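Local coordinates for protein-disulfide isomerase (Novosphingobium aromaticivorans, PDB 3GMF) that probably acts as a thiol-disulfide isomerase of the thioredoxin superfamily, forming or rearranging disulfide bonds in other proteins, at residues L19-S24 and P170-D175. Numbering follows the deposited sequence.
Sequences LVEFVS and PSFMID
V20 and F22 pair with M173 and S171 through four backbone hydrogen bonds, as strands 19-23 and 171-174 run antiparallel with axes 4.8 Å apart. This is the central antiparallel pairing of a thioredoxin-fold sheet, in which strand 17-23 also bonds to strand 51-57. The bond from F22 N to S171 O, 2.8 Å long, is nearly straight at 175°. Between these pairs, F172 CA approaches V20 O at 3.2 Å, a CA-H...O contact.

On the face carrying V20, F22, S171 and M173, F22 holds CG anti to its carbonyl carbon (chi1 -62°), standing the ring up from the sheet and back along its own strand toward V20. M173 reaches across to the ring edge, its CG in plane 3.4 Å from F22 CE2 and its sulfur also edge-on, a Met-aromatic contact. V20 CG1 sits over one ring face near the rim, so a branched residue suits that place. A leucine in place of F22 has no ring edge for M173 and would probably leave the methionine freer to turn.

The other face turns toward helices 28-46 and 185-196. L19 reaches I174 CG1 with CD1, at 4.0 Å, and both side chains rest on I192, an apolar patch that suits leucine and isoleucine. F172 touches L188, and its ring meets that of F33. Just before strand 171-174, P170, the cis-proline that thioredoxin-fold proteins place beside their CxxC, touches C30, probably an active-site cysteine. The aliphatic CG of E21 lies in the F172 ring plane, 3.8 Å from F172 CE1.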
# COMPACT_ATOMS: atom_id res chain seq x y z
N LEU A 19 -8.01 -10.44 -8.13
CA LEU A 19 -8.50 -9.33 -7.31
C LEU A 19 -7.40 -8.26 -7.31
O LEU A 19 -6.29 -8.51 -6.83
CB LEU A 19 -8.75 -9.78 -5.87
CG LEU A 19 -9.09 -8.67 -4.87
CD1 LEU A 19 -10.42 -7.93 -5.24
CD2 LEU A 19 -9.13 -9.19 -3.43
N VAL A 20 -7.73 -7.07 -7.81
CA VAL A 20 -6.82 -5.93 -7.73
C VAL A 20 -7.27 -5.03 -6.59
O VAL A 20 -8.45 -4.69 -6.52
CB VAL A 20 -6.84 -5.11 -9.01
CG1 VAL A 20 -6.00 -3.84 -8.86
CG2 VAL A 20 -6.31 -5.97 -10.17
N GLU A 21 -6.33 -4.62 -5.73
CA GLU A 21 -6.63 -3.77 -4.56
C GLU A 21 -5.84 -2.48 -4.75
O GLU A 21 -4.63 -2.55 -4.96
CB GLU A 21 -6.12 -4.42 -3.26
CG GLU A 21 -6.68 -5.83 -2.97
CD GLU A 21 -6.22 -6.38 -1.61
OE1 GLU A 21 -5.25 -5.85 -1.04
OE2 GLU A 21 -6.85 -7.33 -1.11
N PHE A 22 -6.53 -1.33 -4.74
CA PHE A 22 -5.87 -0.03 -4.78
C PHE A 22 -5.89 0.45 -3.35
O PHE A 22 -6.97 0.71 -2.80
CB PHE A 22 -6.64 0.97 -5.66
CG PHE A 22 -6.74 0.55 -7.10
CD1 PHE A 22 -5.76 0.90 -8.02
CD2 PHE A 22 -7.85 -0.16 -7.55
CE1 PHE A 22 -5.87 0.52 -9.38
CE2 PHE A 22 -7.97 -0.52 -8.90
CZ PHE A 22 -6.96 -0.19 -9.80
N VAL A 23 -4.72 0.52 -2.73
CA VAL A 23 -4.66 0.80 -1.28
C VAL A 23 -3.61 1.87 -0.98
O VAL A 23 -2.67 2.07 -1.74
CB VAL A 23 -4.38 -0.47 -0.42
CG1 VAL A 23 -5.51 -1.54 -0.63
CG2 VAL A 23 -2.99 -1.05 -0.73
N SER A 24 -3.77 2.51 0.18
CA SER A 24 -2.92 3.62 0.58
C SER A 24 -2.49 3.43 2.02
O SER A 24 -3.33 3.11 2.86
CB SER A 24 -3.72 4.91 0.47
OG SER A 24 -3.11 5.96 1.23
N PRO A 170 -9.92 1.74 0.49
CA PRO A 170 -9.41 0.89 -0.59
C PRO A 170 -10.46 0.83 -1.69
O PRO A 170 -11.65 1.04 -1.42
CB PRO A 170 -9.29 -0.50 0.07
CG PRO A 170 -10.34 -0.48 1.12
CD PRO A 170 -10.30 0.93 1.66
N SER A 171 -10.02 0.58 -2.92
CA SER A 171 -10.94 0.26 -4.00
C SER A 171 -10.48 -1.03 -4.66
O SER A 171 -9.32 -1.43 -4.50
CB SER A 171 -11.01 1.40 -5.02
OG SER A 171 -11.62 2.56 -4.47
N PHE A 172 -11.37 -1.67 -5.41
CA PHE A 172 -11.11 -3.02 -5.90
C PHE A 172 -11.58 -3.20 -7.33
O PHE A 172 -12.57 -2.60 -7.73
CB PHE A 172 -11.83 -4.05 -5.00
CG PHE A 172 -11.49 -3.89 -3.55
CD1 PHE A 172 -10.25 -4.33 -3.07
CD2 PHE A 172 -12.38 -3.27 -2.67
CE1 PHE A 172 -9.92 -4.16 -1.74
CE2 PHE A 172 -12.05 -3.11 -1.30
CZ PHE A 172 -10.84 -3.57 -0.86
N MET A 173 -10.86 -4.03 -8.08
CA MET A 173 -11.39 -4.56 -9.35
C MET A 173 -11.36 -6.08 -9.35
O MET A 173 -10.45 -6.70 -8.79
CB MET A 173 -10.66 -4.07 -10.63
CG MET A 173 -9.88 -2.75 -10.62
SD MET A 173 -9.35 -2.42 -12.36
CE MET A 173 -10.89 -1.87 -13.06
N ILE A 174 -12.37 -6.69 -9.97
CA ILE A 174 -12.33 -8.14 -10.18
C ILE A 174 -12.44 -8.36 -11.68
O ILE A 174 -13.34 -7.82 -12.34
CB ILE A 174 -13.41 -8.92 -9.41
CG1 ILE A 174 -13.23 -8.80 -7.89
CG2 ILE A 174 -13.36 -10.39 -9.79
CD1 ILE A 174 -14.31 -9.45 -7.08
N ASP A 175 -11.47 -9.10 -12.22
CA ASP A 175 -11.41 -9.44 -13.63
C ASP A 175 -11.69 -8.21 -14.52
O ASP A 175 -12.52 -8.26 -15.42
CB ASP A 175 -12.36 -10.62 -13.93
CG ASP A 175 -12.10 -11.85 -13.03
OD1 ASP A 175 -10.97 -12.01 -12.51
OD2 ASP A 175 -13.03 -12.68 -12.85